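Local coordinates for putative uncharacterized protein (Singapore grouper iridovirus, PDB 3RJ2), which binds histone H3, although its precise role in infection is not established, at residues T43-V49 against L82-V88; M53-V59 against T72-L78. All blocks are in the same frame, centred on the assembly; numbering follows the deposited sequence.

Contact 1: residues T43-V49 against L82-V88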
ATOM      1  N   THR A  43     -15.442   1.323  -0.798  1.00 12.90           N
ATOM      2  CA  THR A  43     -15.875   0.021  -1.284  1.00 12.58           C
ATOM      3  C   THR A  43     -14.995  -0.491  -2.411  1.00 12.93           C
ATOM      4  O   THR A  43     -15.030  -1.675  -2.750  1.00 12.99           O
ATOM      5  CB  THR A  43     -17.285   0.078  -1.815  1.00 12.70           C
ATOM      6  OG1 THR A  43     -17.327   1.024  -2.888  1.00 12.25           O
ATOM      7  CG2 THR A  43     -18.272   0.490  -0.698  1.00 13.03           C
ATOM      8  N   LEU A  44     -14.199   0.395  -2.994  1.00 12.92           N
ATOM      9  CA  LEU A  44     -13.410   0.031  -4.156  1.00 13.25           C
ATOM     10  C   LEU A  44     -12.120   0.834  -4.167  1.00 13.58           C
ATOM     11  O   LEU A  44     -12.118   2.031  -3.859  1.00 13.93           O
ATOM     12  CB  LEU A  44     -14.222   0.263  -5.448  1.00 13.32           C
ATOM     13  CG  LEU A  44     -13.685  -0.389  -6.731  1.00 15.16           C
ATOM     14  CD1 LEU A  44     -13.788  -1.911  -6.665  1.00 13.95           C
ATOM     15  CD2 LEU A  44     -14.378   0.135  -7.979  1.00 15.46           C
ATOM     16  N   LEU A  45     -11.020   0.164  -4.493  1.00 14.14           N
ATOM     17  CA  LEU A  45      -9.749   0.827  -4.731  1.00 14.49           C
ATOM     18  C   LEU A  45      -9.354   0.664  -6.202  1.00 14.82           C
ATOM     19  O   LEU A  45      -9.156  -0.450  -6.656  1.00 14.86           O
ATOM     20  CB  LEU A  45      -8.658   0.267  -3.805  1.00 14.49           C
ATOM     21  CG  LEU A  45      -7.190   0.659  -4.109  1.00 15.59           C
ATOM     22  CD1 LEU A  45      -7.000   2.160  -4.004  1.00 15.35           C
ATOM     23  CD2 LEU A  45      -6.205  -0.048  -3.202  1.00 14.56           C
ATOM     24  N   ARG A  46      -9.261   1.769  -6.938  1.00 14.96           N
ATOM     25  CA  ARG A  46      -8.735   1.740  -8.301  1.00 16.04           C
ATOM     26  C   ARG A  46      -7.298   2.269  -8.278  1.00 15.99           C
ATOM     27  O   ARG A  46      -7.050   3.386  -7.860  1.00 15.74           O
ATOM     28  CB  ARG A  46      -9.601   2.571  -9.251  1.00 16.45           C
ATOM     29  CG  ARG A  46     -11.092   2.212  -9.217  1.00 20.43           C
ATOM     30  CD  ARG A  46     -11.954   3.201  -9.997  1.00 27.96           C
ATOM     31  NE  ARG A  46     -11.605   3.236 -11.414  1.00 33.76           N
ATOM     32  CZ  ARG A  46     -12.023   2.352 -12.323  1.00 37.41           C
ATOM     33  NH1 ARG A  46     -12.816   1.336 -11.971  1.00 38.45           N
ATOM     34  NH2 ARG A  46     -11.631   2.478 -13.593  1.00 38.27           N
ATOM     35  N   TYR A  47      -6.352   1.457  -8.723  1.00 15.93           N
ATOM     36  CA  TYR A  47      -4.956   1.844  -8.633  1.00 16.19           C
ATOM     37  C   TYR A  47      -4.298   1.943 -10.002  1.00 16.39           C
ATOM     38  O   TYR A  47      -4.738   1.319 -10.962  1.00 16.17           O
ATOM     39  CB  TYR A  47      -4.194   0.849  -7.749  1.00 16.12           C
ATOM     40  CG  TYR A  47      -4.317  -0.575  -8.223  1.00 14.97           C
ATOM     41  CD1 TYR A  47      -3.458  -1.081  -9.197  1.00 14.35           C
ATOM     42  CD2 TYR A  47      -5.300  -1.427  -7.693  1.00 15.67           C
ATOM     43  CE1 TYR A  47      -3.577  -2.400  -9.652  1.00 14.75           C
ATOM     44  CE2 TYR A  47      -5.425  -2.745  -8.134  1.00 13.48           C
ATOM     45  CZ  TYR A  47      -4.567  -3.227  -9.114  1.00 14.39           C
ATOM     46  OH  TYR A  47      -4.685  -4.538  -9.552  1.00 15.99           O
ATOM     47  N   SER A  48      -3.231   2.731 -10.066  1.00 16.70           N
ATOM     48  CA  SER A  48      -2.315   2.731 -11.190  1.00 17.32           C
ATOM     49  C   SER A  48      -0.906   2.805 -10.613  1.00 17.51           C
ATOM     50  O   SER A  48      -0.552   3.804  -9.984  1.00 17.17           O
ATOM     51  CB  SER A  48      -2.590   3.938 -12.086  1.00 17.45           C
ATOM     52  OG  SER A  48      -1.793   3.877 -13.256  1.00 19.81           O
ATOM     53  N   VAL A  49      -0.111   1.751 -10.790  1.00 17.44           N
ATOM     54  CA  VAL A  49       1.199   1.697 -10.145  1.00 18.31           C
ATOM     55  C   VAL A  49       2.331   1.787 -11.159  1.00 19.01           C
ATOM     56  O   VAL A  49       2.459   0.936 -12.031  1.00 18.97           O
ATOM     57  CB  VAL A  49       1.397   0.430  -9.276  1.00 18.04           C
ATOM     58  CG1 VAL A  49       2.770   0.450  -8.644  1.00 17.44           C
ATOM     59  CG2 VAL A  49       0.328   0.336  -8.189  1.00 18.28           C
ATOM     60  N   LEU A  82       1.096  -0.878 -13.760  1.00 21.10           N
ATOM     61  CA  LEU A  82       0.076  -1.876 -13.454  1.00 20.65           C
ATOM     62  C   LEU A  82      -1.189  -1.206 -12.954  1.00 20.69           C
ATOM     63  O   LEU A  82      -1.168  -0.493 -11.968  1.00 20.78           O
ATOM     64  CB  LEU A  82       0.596  -2.893 -12.423  1.00 20.29           C
ATOM     65  CG  LEU A  82      -0.354  -3.927 -11.825  1.00 18.78           C
ATOM     66  CD1 LEU A  82      -0.884  -4.855 -12.887  1.00 18.32           C
ATOM     67  CD2 LEU A  82       0.364  -4.723 -10.760  1.00 17.52           C
ATOM     68  N   GLU A  83      -2.290  -1.451 -13.657  1.00 20.87           N
ATOM     69  CA  GLU A  83      -3.558  -0.818 -13.373  1.00 20.74           C
ATOM     70  C   GLU A  83      -4.611  -1.874 -13.122  1.00 20.44           C
ATOM     71  O   GLU A  83      -4.575  -2.987 -13.690  1.00 20.21           O
ATOM     72  CB  GLU A  83      -3.965   0.113 -14.524  1.00 21.47           C
ATOM     73  CG  GLU A  83      -2.922   1.218 -14.768  1.00 24.58           C
ATOM     74  CD  GLU A  83      -3.374   2.342 -15.704  1.00 30.49           C
ATOM     75  OE1 GLU A  83      -4.150   2.069 -16.653  1.00 32.57           O
ATOM     76  OE2 GLU A  83      -2.913   3.505 -15.505  1.00 31.69           O
ATOM     77  N   GLY A  84      -5.548  -1.529 -12.255  1.00 19.19           N
ATOM     78  CA  GLY A  84      -6.613  -2.439 -11.920  1.00 18.25           C
ATOM     79  C   GLY A  84      -7.405  -1.913 -10.759  1.00 17.64           C
ATOM     80  O   GLY A  84      -7.234  -0.777 -10.335  1.00 17.30           O
ATOM     81  N   SER A  85      -8.285  -2.751 -10.239  1.00 17.43           N
ATOM     82  CA  SER A  85      -9.048  -2.353  -9.088  1.00 17.76           C
ATOM     83  C   SER A  85      -9.215  -3.514  -8.144  1.00 17.27           C
ATOM     84  O   SER A  85      -9.027  -4.671  -8.524  1.00 17.36           O
ATOM     85  CB  SER A  85     -10.393  -1.739  -9.490  1.00 17.83           C
ATOM     86  OG  SER A  85     -11.187  -2.682 -10.154  1.00 19.26           O
ATOM     87  N   LEU A  86      -9.551  -3.164  -6.911  1.00 17.11           N
ATOM     88  CA  LEU A  86      -9.634  -4.072  -5.777  1.00 17.60           C
ATOM     89  C   LEU A  86     -10.857  -3.732  -4.945  1.00 16.64           C
ATOM     90  O   LEU A  86     -11.098  -2.551  -4.652  1.00 16.12           O
ATOM     91  CB  LEU A  86      -8.441  -3.841  -4.855  1.00 18.06           C
ATOM     92  CG  LEU A  86      -7.289  -4.808  -4.719  1.00 21.47           C
ATOM     93  CD1 LEU A  86      -6.640  -4.431  -3.402  1.00 21.71           C
ATOM     94  CD2 LEU A  86      -7.789  -6.278  -4.687  1.00 23.39           C
ATOM     95  N   ALA A  87     -11.580  -4.754  -4.510  1.00 15.60           N
ATOM     96  CA  ALA A  87     -12.679  -4.543  -3.588  1.00 15.79           C
ATOM     97  C   ALA A  87     -12.120  -4.219  -2.202  1.00 15.34           C
ATOM     98  O   ALA A  87     -11.150  -4.808  -1.780  1.00 14.75           O
ATOM     99  CB  ALA A  87     -13.584  -5.773  -3.543  1.00 15.74           C
ATOM    100  N   VAL A  88     -12.724  -3.245  -1.529  1.00 15.32           N
ATOM    101  CA  VAL A  88     -12.376  -2.900  -0.156  1.00 14.75           C
ATOM    102  C   VAL A  88     -13.364  -3.634   0.776  1.00 15.74           C
ATOM    103  O   VAL A  88     -14.580  -3.517   0.605  1.00 15.69           O
ATOM    104  CB  VAL A  88     -12.425  -1.355   0.060  1.00 14.86           C
ATOM    105  CG1 VAL A  88     -12.058  -0.992   1.479  1.00 12.84           C
ATOM    106  CG2 VAL A  88     -11.493  -0.620  -0.936  1.00 12.89           C
TER
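The ring of Y47 lies over the backbone of G84. The CA of G84 sits 4.0 Å from the centroid of the Y47 ring, a CH-pi contact over the face. The same face carries G84 O, offset toward the rim, while L82 O lies at the ring edge. Y47 CG is held between its own backbone N and carbonyl carbon (chi1 56°), which swings the ring across to the other strand. There CE1 meets L82 CG at 4.2 Å, and CE2 approaches L86 CG. On the sheet face of R46 and S85, S48 OG donates to E83 OE2 over 2.5 Å, using the anti lone pair of that oxygen. Strands 44-50 and 81-87 run antiparallel here, as neighbours in a four-stranded sheet of which 81-87 is an outermost strand. L45 and L86 form one hydrogen-bonded pair, with L45 N to L86 O at 2.7 Å. At the end of the pairing, V88 N bonds T43 O from above the carbonyl plane. V88 CG2 packs 4.1 Å from L45 CB. On the far side of 43-49, T43 and L44 both face V12 in a classic beta bulge. L45 and L86 also touch V59 of strand 56-62.

Contact 2: residues M53-V59 against T72-L78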
ATOM      1  N   MET A  53       8.898  -4.089 -14.382  1.00 19.41           N
ATOM      2  CA  MET A  53       8.366  -5.406 -14.685  1.00 18.78           C
ATOM      3  C   MET A  53       8.728  -6.358 -13.569  1.00 18.24           C
ATOM      4  O   MET A  53       9.806  -6.243 -12.980  1.00 17.52           O
ATOM      5  CB  MET A  53       8.943  -5.946 -15.996  1.00 18.88           C
ATOM      6  CG  MET A  53       8.546  -5.161 -17.256  1.00 19.57           C
ATOM      7  SD  MET A  53       9.265  -5.814 -18.813  1.00 19.52           S
ATOM      8  CE  MET A  53      10.969  -6.018 -18.345  1.00 19.98           C
ATOM      9  N   PHE A  54       7.818  -7.295 -13.307  1.00 17.40           N
ATOM     10  CA  PHE A  54       7.984  -8.370 -12.325  1.00 17.63           C
ATOM     11  C   PHE A  54       8.048  -7.891 -10.868  1.00 17.83           C
ATOM     12  O   PHE A  54       8.352  -8.685  -9.983  1.00 18.71           O
ATOM     13  CB  PHE A  54       9.166  -9.303 -12.683  1.00 17.44           C
ATOM     14  CG  PHE A  54       9.101  -9.860 -14.092  1.00 16.82           C
ATOM     15  CD1 PHE A  54       8.223 -10.892 -14.414  1.00 17.43           C
ATOM     16  CD2 PHE A  54       9.890  -9.326 -15.102  1.00 15.67           C
ATOM     17  CE1 PHE A  54       8.149 -11.391 -15.725  1.00 17.03           C
ATOM     18  CE2 PHE A  54       9.816  -9.818 -16.413  1.00 16.03           C
ATOM     19  CZ  PHE A  54       8.945 -10.848 -16.714  1.00 15.38           C
ATOM     20  N   MET A  55       7.734  -6.617 -10.609  1.00 17.11           N
ATOM     21  CA  MET A  55       7.586  -6.149  -9.209  1.00 16.68           C
ATOM     22  C   MET A  55       6.325  -6.736  -8.573  1.00 15.53           C
ATOM     23  O   MET A  55       5.352  -7.016  -9.256  1.00 15.49           O
ATOM     24  CB  MET A  55       7.496  -4.620  -9.127  1.00 16.68           C
ATOM     25  CG  MET A  55       8.804  -3.883  -8.904  1.00 17.99           C
ATOM     26  SD  MET A  55       8.424  -2.129  -8.714  1.00 19.88           S
ATOM     27  CE  MET A  55      10.083  -1.457  -8.825  1.00 20.25           C
ATOM     28  N   ARG A  56       6.342  -6.903  -7.260  1.00 14.70           N
ATOM     29  CA  ARG A  56       5.151  -7.321  -6.552  1.00 14.08           C
ATOM     30  C   ARG A  56       4.916  -6.329  -5.436  1.00 13.07           C
ATOM     31  O   ARG A  56       5.863  -5.926  -4.779  1.00 12.79           O
ATOM     32  CB  ARG A  56       5.336  -8.726  -5.996  1.00 14.14           C
ATOM     33  CG  ARG A  56       4.265  -9.181  -5.035  1.00 17.07           C
ATOM     34  CD  ARG A  56       4.049 -10.672  -5.171  1.00 22.34           C
ATOM     35  NE  ARG A  56       4.658 -11.403  -4.078  1.00 29.62           N
ATOM     36  CZ  ARG A  56       4.882 -12.718  -4.087  1.00 33.38           C
ATOM     37  NH1 ARG A  56       4.567 -13.461  -5.150  1.00 34.32           N
ATOM     38  NH2 ARG A  56       5.441 -13.287  -3.031  1.00 34.72           N
ATOM     39  N   HIS A  57       3.662  -5.943  -5.238  1.00 11.83           N
ATOM     40  CA  HIS A  57       3.270  -5.120  -4.093  1.00 11.50           C
ATOM     41  C   HIS A  57       2.200  -5.835  -3.278  1.00 11.08           C
ATOM     42  O   HIS A  57       1.435  -6.641  -3.815  1.00 11.22           O
ATOM     43  CB  HIS A  57       2.753  -3.754  -4.558  1.00 10.95           C
ATOM     44  CG  HIS A  57       3.603  -3.135  -5.620  1.00 12.80           C
ATOM     45  ND1 HIS A  57       3.163  -2.950  -6.915  1.00 15.41           N
ATOM     46  CD2 HIS A  57       4.889  -2.717  -5.597  1.00 11.33           C
ATOM     47  CE1 HIS A  57       4.137  -2.423  -7.639  1.00 13.40           C
ATOM     48  NE2 HIS A  57       5.194  -2.269  -6.861  1.00 14.05           N
ATOM     49  N   ARG A  58       2.146  -5.537  -1.989  1.00 10.24           N
ATOM     50  CA  ARG A  58       1.087  -6.046  -1.152  1.00 10.36           C
ATOM     51  C   ARG A  58       0.159  -4.909  -0.717  1.00 10.02           C
ATOM     52  O   ARG A  58       0.605  -3.862  -0.230  1.00  9.01           O
ATOM     53  CB  ARG A  58       1.693  -6.756   0.050  1.00 10.76           C
ATOM     54  CG  ARG A  58       0.744  -7.564   0.840  1.00 12.34           C
ATOM     55  CD  ARG A  58       1.485  -8.201   2.010  1.00 18.09           C
ATOM     56  NE  ARG A  58       0.704  -8.073   3.222  1.00 23.24           N
ATOM     57  CZ  ARG A  58       0.265  -9.073   3.972  1.00 23.22           C
ATOM     58  NH1 ARG A  58       0.553 -10.332   3.672  1.00 25.90           N
ATOM     59  NH2 ARG A  58      -0.452  -8.787   5.040  1.00 21.40           N
ATOM     60  N   VAL A  59      -1.137  -5.124  -0.933  1.00  9.71           N
ATOM     61  CA  VAL A  59      -2.189  -4.256  -0.412  1.00  9.68           C
ATOM     62  C   VAL A  59      -2.935  -5.019   0.683  1.00  9.77           C
ATOM     63  O   VAL A  59      -3.495  -6.088   0.433  1.00  9.10           O
ATOM     64  CB  VAL A  59      -3.209  -3.852  -1.511  1.00 10.04           C
ATOM     65  CG1 VAL A  59      -4.199  -2.840  -0.955  1.00  9.28           C
ATOM     66  CG2 VAL A  59      -2.493  -3.293  -2.719  1.00  9.56           C
ATOM     67  N   THR A  72      -3.994  -8.560  -0.832  1.00 14.61           N
ATOM     68  CA  THR A  72      -3.849  -8.980  -2.218  1.00 15.38           C
ATOM     69  C   THR A  72      -2.413  -8.630  -2.624  1.00 15.21           C
ATOM     70  O   THR A  72      -1.844  -7.661  -2.120  1.00 14.97           O
ATOM     71  CB  THR A  72      -4.867  -8.249  -3.166  1.00 15.44           C
ATOM     72  OG1 THR A  72      -6.205  -8.406  -2.677  1.00 17.23           O
ATOM     73  CG2 THR A  72      -4.819  -8.813  -4.575  1.00 15.45           C
ATOM     74  N   HIS A  73      -1.827  -9.423  -3.512  1.00 15.18           N
ATOM     75  CA  HIS A  73      -0.571  -9.031  -4.167  1.00 15.46           C
ATOM     76  C   HIS A  73      -0.868  -8.469  -5.526  1.00 15.35           C
ATOM     77  O   HIS A  73      -1.687  -9.021  -6.266  1.00 15.76           O
ATOM     78  CB  HIS A  73       0.386 -10.207  -4.345  1.00 15.64           C
ATOM     79  CG  HIS A  73       0.886 -10.770  -3.062  1.00 16.36           C
ATOM     80  ND1 HIS A  73       0.944 -12.125  -2.820  1.00 20.39           N
ATOM     81  CD2 HIS A  73       1.321 -10.166  -1.936  1.00 17.20           C
ATOM     82  CE1 HIS A  73       1.403 -12.331  -1.599  1.00 19.82           C
ATOM     83  NE2 HIS A  73       1.639 -11.158  -1.040  1.00 20.08           N
ATOM     84  N   LEU A  74      -0.201  -7.372  -5.849  1.00 15.48           N
ATOM     85  CA  LEU A  74      -0.192  -6.823  -7.201  1.00 15.22           C
ATOM     86  C   LEU A  74       1.088  -7.288  -7.914  1.00 15.55           C
ATOM     87  O   LEU A  74       2.192  -6.978  -7.474  1.00 15.37           O
ATOM     88  CB  LEU A  74      -0.282  -5.296  -7.150  1.00 14.74           C
ATOM     89  CG  LEU A  74      -1.377  -4.713  -6.236  1.00 15.03           C
ATOM     90  CD1 LEU A  74      -1.433  -3.211  -6.363  1.00 13.42           C
ATOM     91  CD2 LEU A  74      -2.758  -5.328  -6.504  1.00 13.77           C
ATOM     92  N   ASN A  75       0.927  -8.057  -8.992  1.00 15.61           N
ATOM     93  CA  ASN A  75       2.053  -8.580  -9.756  1.00 15.93           C
ATOM     94  C   ASN A  75       2.202  -7.870 -11.111  1.00 16.43           C
ATOM     95  O   ASN A  75       1.272  -7.870 -11.924  1.00 16.11           O
ATOM     96  CB  ASN A  75       1.880 -10.084  -9.936  1.00 15.97           C
ATOM     97  CG  ASN A  75       2.012 -10.837  -8.622  1.00 17.16           C
ATOM     98  OD1 ASN A  75       3.050 -10.786  -7.978  1.00 16.95           O
ATOM     99  ND2 ASN A  75       0.962 -11.532  -8.221  1.00 17.40           N
ATOM    100  N   HIS A  76       3.357  -7.249 -11.346  1.00 16.35           N
ATOM    101  CA  HIS A  76       3.556  -6.466 -12.579  1.00 17.10           C
ATOM    102  C   HIS A  76       3.611  -7.308 -13.853  1.00 17.79           C
ATOM    103  O   HIS A  76       3.171  -6.855 -14.912  1.00 18.70           O
ATOM    104  CB  HIS A  76       4.800  -5.578 -12.489  1.00 16.36           C
ATOM    105  CG  HIS A  76       4.516  -4.210 -11.961  1.00 15.59           C
ATOM    106  ND1 HIS A  76       4.206  -3.975 -10.643  1.00 15.48           N
ATOM    107  CD2 HIS A  76       4.482  -3.006 -12.575  1.00 15.69           C
ATOM    108  CE1 HIS A  76       4.001  -2.680 -10.464  1.00 16.20           C
ATOM    109  NE2 HIS A  76       4.166  -2.070 -11.622  1.00 16.35           N
ATOM    110  N   GLY A  77       4.142  -8.520 -13.766  1.00 18.30           N
ATOM    111  CA  GLY A  77       4.423  -9.307 -14.981  1.00 19.29           C
ATOM    112  C   GLY A  77       5.236  -8.459 -15.957  1.00 19.98           C
ATOM    113  O   GLY A  77       6.182  -7.783 -15.552  1.00 19.43           O
ATOM    114  N   LEU A  78       4.841  -8.457 -17.230  1.00 20.49           N
ATOM    115  CA  LEU A  78       5.544  -7.683 -18.249  1.00 21.33           C
ATOM    116  C   LEU A  78       5.224  -6.177 -18.260  1.00 21.93           C
ATOM    117  O   LEU A  78       5.867  -5.407 -18.990  1.00 22.50           O
ATOM    118  CB  LEU A  78       5.294  -8.270 -19.645  1.00 21.21           C
ATOM    119  CG  LEU A  78       6.104  -9.459 -20.186  1.00 21.48           C
ATOM    120  CD1 LEU A  78       7.621  -9.335 -19.948  1.00 19.10           C
ATOM    121  CD2 LEU A  78       5.594 -10.771 -19.644  1.00 22.78           C
TER
HETATM  122  O   HOH W   1       2.617 -10.976   1.431  1.00 33.61           O
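H57 O accepts the backbone N of L74 at 2.7 Å. The CA of H73 adds a CH...O contact to the same oxygen at 3.1 Å. H57 N returns a bond to L74 O, and V59 and T72 form the next hydrogen-bonded pair. On the face of R56 and H73, the guanidinium of R56 lies flat on the H73 imidazole. Their centres are 4.4 Å apart and their planes differ by 11°. R56 NE sits over the centre of the ring. Bends at chi2 and chi3 lay the end of the arginine chain over the histidine. N75 OD1 lies near the plane of the guanidinium, at its edge, but its close contact is with R56 CD, at 3.0 Å. R58 packs its CG against H73 CD2, and a water joins R58 NH1 to H73 NE2, 2.7 Å from the latter. R58 NE is bonded to T60 OG1, which further fixes this arginine. On the other face, V59 CG2 meets L74 CD1. M55 SD stands above the face of the H76 ring, at a distance. H76 N bonds M55 O beyond the last bridge, and F54 N bonds G77 O. G77 O also lies over the centre of the F54 ring. L78 CD1 packs on F54 CZ at 3.8 Å. Helix 101-104 adjoins one side, where I101 touches R56 and R58. The pairing is that of an antiparallel beta hairpin, strands 56-62 and 68-75, whose open ends stay linked by backbone bonds past the strands.

How the contacts relate
Contact 1 and contact 2 have centres about 12 Å apart and belong to different sheets. Contact 1 joins two strands of the four-stranded antiparallel sheet. Contact 2 lies in the hairpin at one side of the six-stranded mixed sheet. Along the chain the order is 43-49, 53-59, 72-78, 82-88, so contact 2 is nested inside the loop that contact 1 closes. The chain crosses from one sheet to the other and back. The sheets meet directly: L86 CD2 lies 3.3 Å from T72 OG1, and L82 CD2 packs on N75 O. The hairpin thus packs against the strands of contact 1, tying the two sheets together within the ORF158L-like family region.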